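Long-range contacts in glycosyl hydrolase, family 38 (PDB 5KBP), which probably hydrolyses alpha-mannosidic linkages in carbohydrates, as a family 38 glycoside hydrolase from Enterococcus faecalis: residues Phe661-Asn666 with Tyr774-Gly779; Glu733-Tyr738 with Val748-Cys753; Thr867-Val872 with Pro879-Asp884. One frame throughout, in Å; residues are numbered along the deposited sequence.

Contact 1: residues Phe661-Asn666 with Tyr774-Gly779; sequences FETTIN and YTFKYG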
# COMPACT_ATOMS: atom_id res chain seq x y z
N PHE A 661 -10.67 -0.90 29.91
CA PHE A 661 -10.80 -2.27 29.43
C PHE A 661 -9.94 -2.47 28.19
O PHE A 661 -9.75 -1.55 27.39
CB PHE A 661 -12.25 -2.61 29.10
CG PHE A 661 -13.22 -2.29 30.20
CD1 PHE A 661 -13.15 -2.97 31.41
CD2 PHE A 661 -14.20 -1.33 30.03
CE1 PHE A 661 -14.04 -2.68 32.43
CE2 PHE A 661 -15.09 -1.04 31.05
CZ PHE A 661 -15.01 -1.71 32.25
N GLU A 662 -9.41 -3.68 28.05
CA GLU A 662 -8.61 -4.06 26.88
C GLU A 662 -8.93 -5.51 26.56
O GLU A 662 -8.39 -6.42 27.19
CB GLU A 662 -7.12 -3.85 27.14
CG GLU A 662 -6.34 -3.37 25.93
CD GLU A 662 -4.87 -3.17 26.22
OE1 GLU A 662 -4.08 -4.11 25.99
OE2 GLU A 662 -4.50 -2.07 26.68
N THR A 663 -9.80 -5.72 25.58
CA THR A 663 -10.24 -7.06 25.20
C THR A 663 -9.47 -7.51 23.97
O THR A 663 -9.39 -6.78 22.97
CB THR A 663 -11.75 -7.07 24.91
OG1 THR A 663 -12.47 -6.70 26.09
CG2 THR A 663 -12.19 -8.46 24.46
N THR A 664 -8.91 -8.72 24.03
CA THR A 664 -8.14 -9.30 22.94
C THR A 664 -8.74 -10.65 22.55
O THR A 664 -9.07 -11.46 23.41
CB THR A 664 -6.67 -9.48 23.31
OG1 THR A 664 -6.56 -10.32 24.47
CG2 THR A 664 -6.03 -8.13 23.61
N ILE A 665 -8.87 -10.87 21.24
CA ILE A 665 -9.39 -12.12 20.70
C ILE A 665 -8.53 -12.54 19.51
O ILE A 665 -7.84 -11.73 18.89
CB ILE A 665 -10.87 -12.02 20.26
CG1 ILE A 665 -11.01 -11.05 19.09
CG2 ILE A 665 -11.76 -11.60 21.42
CD1 ILE A 665 -12.39 -11.03 18.46
N ASN A 666 -8.58 -13.84 19.20
CA ASN A 666 -8.01 -14.39 17.98
C ASN A 666 -9.18 -14.86 17.12
O ASN A 666 -9.56 -16.04 17.14
CB ASN A 666 -7.02 -15.52 18.28
CG ASN A 666 -6.40 -16.09 17.03
OD1 ASN A 666 -6.33 -15.43 15.99
ND2 ASN A 666 -5.93 -17.33 17.11
N TYR A 774 -6.94 -9.28 17.41
CA TYR A 774 -7.55 -7.97 17.57
C TYR A 774 -7.51 -7.55 19.03
O TYR A 774 -7.62 -8.39 19.93
CB TYR A 774 -9.00 -7.95 17.06
CG TYR A 774 -9.12 -7.93 15.56
CD1 TYR A 774 -9.13 -9.11 14.82
CD2 TYR A 774 -9.21 -6.73 14.87
CE1 TYR A 774 -9.23 -9.09 13.44
CE2 TYR A 774 -9.31 -6.70 13.49
CZ TYR A 774 -9.32 -7.88 12.78
OH TYR A 774 -9.43 -7.85 11.41
N THR A 775 -7.36 -6.25 19.25
CA THR A 775 -7.35 -5.67 20.59
C THR A 775 -8.28 -4.47 20.59
O THR A 775 -8.07 -3.52 19.83
CB THR A 775 -5.94 -5.25 21.01
OG1 THR A 775 -5.08 -6.40 21.03
CG2 THR A 775 -5.97 -4.62 22.40
N PHE A 776 -9.31 -4.51 21.44
CA PHE A 776 -10.31 -3.46 21.53
C PHE A 776 -10.10 -2.70 22.83
O PHE A 776 -10.13 -3.29 23.92
CB PHE A 776 -11.72 -4.03 21.46
CG PHE A 776 -11.91 -5.03 20.35
CD1 PHE A 776 -12.07 -4.60 19.04
CD2 PHE A 776 -11.93 -6.39 20.62
CE1 PHE A 776 -12.24 -5.52 18.02
CE2 PHE A 776 -12.11 -7.31 19.60
CZ PHE A 776 -12.26 -6.87 18.30
N LYS A 777 -9.90 -1.39 22.73
CA LYS A 777 -9.68 -0.52 23.88
C LYS A 777 -10.93 0.31 24.12
O LYS A 777 -11.39 1.03 23.23
CB LYS A 777 -8.47 0.39 23.66
CG LYS A 777 -7.15 -0.35 23.56
CD LYS A 777 -5.98 0.61 23.41
CE LYS A 777 -4.66 -0.13 23.32
NZ LYS A 777 -3.51 0.80 23.17
N TYR A 778 -11.48 0.21 25.33
CA TYR A 778 -12.68 0.93 25.72
C TYR A 778 -12.67 1.08 27.24
O TYR A 778 -11.81 0.53 27.92
CB TYR A 778 -13.94 0.23 25.20
CG TYR A 778 -14.07 -1.23 25.60
CD1 TYR A 778 -13.30 -2.21 24.99
CD2 TYR A 778 -14.97 -1.62 26.58
CE1 TYR A 778 -13.42 -3.54 25.35
CE2 TYR A 778 -15.10 -2.95 26.95
CZ TYR A 778 -14.33 -3.90 26.33
OH TYR A 778 -14.45 -5.23 26.69
N GLY A 779 -13.64 1.83 27.76
CA GLY A 779 -13.65 2.09 29.19
C GLY A 779 -15.00 2.57 29.68
O GLY A 779 -15.92 2.84 28.90

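Contact 2: residues Glu733-Tyr738 with Val748-Cys753; sequences EGLNEY and VTLIRC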
# COMPACT_ATOMS: atom_id res chain seq x y z
N GLU A 733 -12.09 3.42 21.51
CA GLU A 733 -11.11 3.84 20.51
C GLU A 733 -11.39 3.04 19.23
O GLU A 733 -10.94 1.90 19.10
CB GLU A 733 -9.68 3.61 20.99
CG GLU A 733 -9.31 4.39 22.24
CD GLU A 733 -7.85 4.20 22.61
OE1 GLU A 733 -7.09 3.68 21.77
OE2 GLU A 733 -7.47 4.56 23.74
N GLY A 734 -12.13 3.65 18.30
CA GLY A 734 -12.41 3.00 17.04
C GLY A 734 -13.56 2.03 17.04
O GLY A 734 -13.76 1.33 16.04
N LEU A 735 -14.32 1.95 18.14
CA LEU A 735 -15.50 1.09 18.21
C LEU A 735 -16.72 1.98 18.00
O LEU A 735 -17.38 2.41 18.94
CB LEU A 735 -15.54 0.35 19.55
CG LEU A 735 -14.20 -0.17 20.08
CD1 LEU A 735 -14.39 -0.89 21.41
CD2 LEU A 735 -13.52 -1.08 19.07
N ASN A 736 -17.01 2.26 16.73
CA ASN A 736 -17.89 3.35 16.35
C ASN A 736 -19.35 2.94 16.19
O ASN A 736 -20.18 3.81 15.89
CB ASN A 736 -17.38 4.00 15.06
CG ASN A 736 -15.97 4.53 15.19
OD1 ASN A 736 -15.07 4.14 14.46
ND2 ASN A 736 -15.77 5.43 16.15
N GLU A 737 -19.69 1.67 16.37
CA GLU A 737 -21.08 1.23 16.32
C GLU A 737 -21.55 0.88 17.72
O GLU A 737 -20.87 0.14 18.44
CB GLU A 737 -21.26 0.02 15.40
CG GLU A 737 -22.72 -0.34 15.15
CD GLU A 737 -22.90 -1.68 14.48
OE1 GLU A 737 -23.10 -2.68 15.19
OE2 GLU A 737 -22.83 -1.73 13.23
N TYR A 738 -22.71 1.40 18.10
CA TYR A 738 -23.31 1.11 19.39
C TYR A 738 -24.82 1.00 19.22
O TYR A 738 -25.39 1.36 18.18
CB TYR A 738 -22.97 2.18 20.44
CG TYR A 738 -23.78 3.45 20.29
CD1 TYR A 738 -23.39 4.44 19.39
CD2 TYR A 738 -24.93 3.66 21.04
CE1 TYR A 738 -24.12 5.60 19.26
CE2 TYR A 738 -25.67 4.82 20.91
CZ TYR A 738 -25.26 5.79 20.01
OH TYR A 738 -25.99 6.94 19.88
N VAL A 748 -21.88 -1.96 22.84
CA VAL A 748 -20.85 -1.48 21.93
C VAL A 748 -20.38 -2.65 21.08
O VAL A 748 -19.97 -3.69 21.61
CB VAL A 748 -19.67 -0.84 22.69
CG1 VAL A 748 -18.56 -0.48 21.72
CG2 VAL A 748 -20.13 0.38 23.47
N THR A 749 -20.46 -2.49 19.76
CA THR A 749 -20.03 -3.53 18.84
C THR A 749 -18.51 -3.55 18.74
O THR A 749 -17.89 -2.53 18.42
CB THR A 749 -20.65 -3.32 17.46
OG1 THR A 749 -22.08 -3.34 17.56
CG2 THR A 749 -20.20 -4.41 16.50
N LEU A 750 -17.92 -4.71 19.02
CA LEU A 750 -16.47 -4.85 18.95
C LEU A 750 -15.99 -5.21 17.55
O LEU A 750 -15.05 -4.60 17.03
CB LEU A 750 -16.00 -5.90 19.96
CG LEU A 750 -16.35 -5.64 21.42
CD1 LEU A 750 -15.81 -6.76 22.30
CD2 LEU A 750 -15.80 -4.30 21.87
N ILE A 751 -16.63 -6.19 16.92
CA ILE A 751 -16.19 -6.68 15.62
C ILE A 751 -17.39 -7.32 14.93
O ILE A 751 -18.22 -7.98 15.57
CB ILE A 751 -15.01 -7.67 15.77
CG1 ILE A 751 -14.41 -8.03 14.41
CG2 ILE A 751 -15.43 -8.92 16.53
CD1 ILE A 751 -13.16 -8.88 14.51
N ARG A 752 -17.50 -7.10 13.62
CA ARG A 752 -18.58 -7.66 12.82
C ARG A 752 -17.98 -8.24 11.55
O ARG A 752 -17.26 -7.54 10.83
CB ARG A 752 -19.64 -6.61 12.49
CG ARG A 752 -20.90 -7.19 11.86
CD ARG A 752 -21.98 -6.13 11.70
NE ARG A 752 -21.66 -5.16 10.66
CZ ARG A 752 -22.00 -5.30 9.39
NH1 ARG A 752 -21.67 -4.36 8.50
NH2 ARG A 752 -22.67 -6.37 9.00
N CYS A 753 -18.27 -9.51 11.27
CA CYS A 753 -17.61 -10.26 10.22
C CYS A 753 -18.64 -10.72 9.19
O CYS A 753 -19.60 -11.41 9.53
CB CYS A 753 -16.87 -11.46 10.81
SG CYS A 753 -15.91 -11.07 12.30
O HOH W 1 -18.24 -0.62 16.60

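Contact 3: residues Thr867-Val872 with Pro879-Asp884; sequences TCLTNV and PAIEVD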
# COMPACT_ATOMS: atom_id res chain seq x y z
N THR A 867 -5.61 37.12 19.46
CA THR A 867 -5.70 38.29 18.59
C THR A 867 -7.12 38.46 18.05
O THR A 867 -7.69 39.56 18.10
CB THR A 867 -4.70 38.18 17.44
OG1 THR A 867 -3.42 37.79 17.95
CG2 THR A 867 -4.57 39.51 16.72
N CYS A 868 -7.70 37.38 17.53
CA CYS A 868 -9.03 37.44 16.95
C CYS A 868 -9.59 36.03 16.85
O CYS A 868 -8.84 35.05 16.81
CB CYS A 868 -9.02 38.11 15.57
SG CYS A 868 -8.11 37.18 14.31
N LEU A 869 -10.91 35.94 16.82
CA LEU A 869 -11.60 34.68 16.57
C LEU A 869 -11.78 34.50 15.07
O LEU A 869 -12.11 35.45 14.35
CB LEU A 869 -12.95 34.64 17.28
CG LEU A 869 -12.88 34.76 18.81
CD1 LEU A 869 -14.27 34.67 19.41
CD2 LEU A 869 -11.97 33.68 19.38
N THR A 870 -11.56 33.28 14.60
CA THR A 870 -11.57 32.98 13.17
C THR A 870 -12.56 31.87 12.87
O THR A 870 -13.14 31.24 13.77
CB THR A 870 -10.17 32.58 12.68
OG1 THR A 870 -9.81 31.31 13.25
CG2 THR A 870 -9.14 33.62 13.07
N ASN A 871 -12.75 31.63 11.58
CA ASN A 871 -13.51 30.47 11.11
C ASN A 871 -12.59 29.25 11.12
O ASN A 871 -11.46 29.31 11.61
CB ASN A 871 -14.11 30.76 9.74
CG ASN A 871 -13.08 31.23 8.72
OD1 ASN A 871 -11.90 30.87 8.80
ND2 ASN A 871 -13.52 32.04 7.77
N VAL A 872 -13.05 28.13 10.56
CA VAL A 872 -12.19 26.95 10.48
C VAL A 872 -11.19 27.04 9.34
O VAL A 872 -10.27 26.22 9.28
CB VAL A 872 -13.02 25.66 10.34
CG1 VAL A 872 -13.94 25.50 11.54
CG2 VAL A 872 -13.79 25.65 9.04
N PRO A 879 -18.97 39.35 10.58
CA PRO A 879 -18.27 40.30 11.45
C PRO A 879 -17.52 39.62 12.59
O PRO A 879 -17.77 38.45 12.88
CB PRO A 879 -19.40 41.17 11.98
CG PRO A 879 -20.57 40.25 12.01
CD PRO A 879 -20.42 39.34 10.82
N ALA A 880 -16.62 40.36 13.23
CA ALA A 880 -15.77 39.79 14.26
C ALA A 880 -16.54 39.58 15.56
O ALA A 880 -17.51 40.27 15.86
CB ALA A 880 -14.56 40.69 14.52
N ILE A 881 -16.08 38.59 16.34
CA ILE A 881 -16.59 38.33 17.68
C ILE A 881 -15.44 38.53 18.66
O ILE A 881 -14.32 38.06 18.41
CB ILE A 881 -17.18 36.91 17.80
CG1 ILE A 881 -18.52 36.81 17.06
CG2 ILE A 881 -17.37 36.52 19.26
CD1 ILE A 881 -18.41 36.51 15.58
N GLU A 882 -15.72 39.23 19.75
CA GLU A 882 -14.68 39.52 20.74
C GLU A 882 -14.09 38.24 21.30
O GLU A 882 -14.79 37.24 21.49
CB GLU A 882 -15.26 40.38 21.87
CG GLU A 882 -15.91 41.66 21.39
CD GLU A 882 -14.91 42.65 20.82
OE1 GLU A 882 -14.17 43.27 21.60
OE2 GLU A 882 -14.86 42.79 19.58
N VAL A 883 -12.78 38.26 21.54
CA VAL A 883 -12.09 37.07 22.05
C VAL A 883 -12.55 36.71 23.45
O VAL A 883 -12.44 35.54 23.85
CB VAL A 883 -10.57 37.28 22.01
CG1 VAL A 883 -10.08 37.48 20.58
CG2 VAL A 883 -10.17 38.46 22.89
N ASP A 884 -13.07 37.67 24.21
CA ASP A 884 -13.59 37.41 25.55
C ASP A 884 -15.10 37.20 25.57
O ASP A 884 -15.67 37.06 26.65
CB ASP A 884 -13.22 38.56 26.49
CG ASP A 884 -13.56 39.93 25.92
OD1 ASP A 884 -14.43 40.01 25.04
OD2 ASP A 884 -12.95 40.92 26.37

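Contact 1: residues Phe661-Asn666 with Tyr774-Gly779
With chi1 at 55°, Y778 sets its CG between its own backbone N and carbonyl carbon, a turn that lays the ring back across the neighbouring strand, while F661, with CG beside its backbone N (chi1 -51°), offers CB to that ring. F661 CB stands over one face of the Y778 ring, 3.7 Å from its centroid, in a CH-pi contact. The two rings themselves meet obliquely, F661 CD2 lying 3.5 Å from Y778 CD2. The same swing carries the phenol past F661 to T663, whose OG1 hydrogen-bonds Y778 OH at 2.5 Å. T663 OG1 also bonds T648 OG1, so two partners grip this buried hydroxyl and tie three side chains together.

Beneath these groups runs regular antiparallel pairing of 661-666 with 774-779. F661, T663 and I665 form hydrogen-bonded pairs with Y778, F776 and Y774; the bond from F776 N to T663 O is short, 2.7 Å, and almost straight at 173°. Farther along the same face, I665 CD1 meets the F776 ring at its edge, 3.9 Å from CE2. The reverse face is more polar: E662 and K777 lie side by side, yet E662 OE2 remains 4.6 Å from K777 NZ, an electrostatic approach without direct contact, and T664 CG2 packs 3.2 Å from T775 OG1.

This pair illustrates how a large antiparallel sheet can be two-sided. Strands 659-667 and 772-783 are adjacent in the nine-stranded sheet, flanked by 641-653 and 727-732. Their aromatic face is covered in turn by strand 555-566, which meets F661, T663 and Y778, and by helix 304-332, which packs on Y774 and F776.

Contact 2: residues Glu733-Tyr738 with Val748-Cys753
E737 and T749 are joined three times over, by a backbone bond, a side-chain bond and a bridging water, an unusual concentration for one pair in a short hairpin. The direct backbone bond runs from T749 N to E737 O at 3.0 Å. Where the chains part, the water takes over: it accepts from E737 N and probably donates to T749 O, each at 2.7 Å, bridging peptide groups that do not meet directly.

The side chains add their own link. E737 extends with CG anti to its backbone N (chi1 -171°), which brings the carboxylate across to the T749 hydroxyl. T749 OG1 donates to E737 OE1 over 2.7 Å, reaching it on the anti side and 28° out of the carboxylate plane. The other oxygen, OE2, is bonded by S301 OG and N298 ND2. R752 NE lies 4.4 Å from E737 OE2, but that oxygen stands well out of the guanidinium plane, so only the charges attract.

Y738 and V748 form a non-hydrogen-bonded antiparallel pair. On the other side of E737, the L735 side chain crosses that of L750 at a slant, CD1 3.7 Å from L750 CD2, and L735 CB rests against V748 CG1. L735 also touches F776 and Y778 of strand 772-783 and V304 of helix 304-332. On the side of strand 672-679, L750 and I751 both face L674 in a classic beta bulge.

The example shows how a buried carboxylate can be accommodated by neutral donors: hydroxyls and an amide supply its hydrogen bonds. S301 links it to R752 by bonding both E737 OE2 and R752 NE, and R752, already paired with D567 in a salt bridge, may add a modest through-space attraction.

Contact 3: residues Thr867-Val872 with Pro879-Asp884
L869 pushes its CD1 methyl against the backbone of I881 and E882, overlapping two successive carbonyl oxygens as well as a side chain. CD1 comes to 3.3 Å from E882 O and 3.5 Å from I881 O, and its hydrocarbon neighbour is I881 CG2 at 3.6 Å. The leucine reaches this position with CG beside its backbone N (chi1 -61°) and CD1 extended beyond it, while I881 turns CG2 anti to its own N and so leaves that methyl toward the leucine tip.

V883 closes the other end. Its CG1 lies 3.8 Å from C868 CA and also approaches the carbonyl carbon of T867, packing on main chain more than on any side chain; against L869 it is looser, with V883 CG1 4.3 Å from L869 CG. Three apolar residues, L869, I881 and V883, therefore account for most of the contact.

The segments belong to the C-terminal beta-sandwich region. Residues 867-872 include the end of strand 864-870, which pairs with strand 892-897. The loop connecting those two strands contains residues 879-884 and folds back over L869, whose side chain also touches L877, R893 and W895.

As a worked case, it separates two kinds of adhesion. The intervening turn is polar-bonded, through the backbones of L869 and L877 and through N871 OD1 with E875 N, and T867 OG1 bonds E898 N. Between 867-872 and 879-884 themselves there are no hydrogen bonds or salt bridges, so their adhesion rests on dispersion and on the burial of the leucine, with the loop's carbonyls meeting hydrocarbon through their oxygens.

Contacts 1 and 2 adjoin, their centres about 11 Å apart, contact 2 being nested in the chain closed by contact 1. K777 O and E733 N probably share a hydrogen bond, and F776 packs on L735 and I751, joining the two sheets. Contact 3 is a separate surface site, its centre about 42 Å from that of contact 1, in the beta-sandwich region. Chemistry follows place: the partly buried strand pair relies on repeated backbone bonds and an aromatic face; contact 2, whose touching residues are all buried, adds a bridging water beside its backbone bond and a carboxylate–hydroxyl bond between the same two residues; the surface contact between its two segments is apolar, without hydrogen bonds across it.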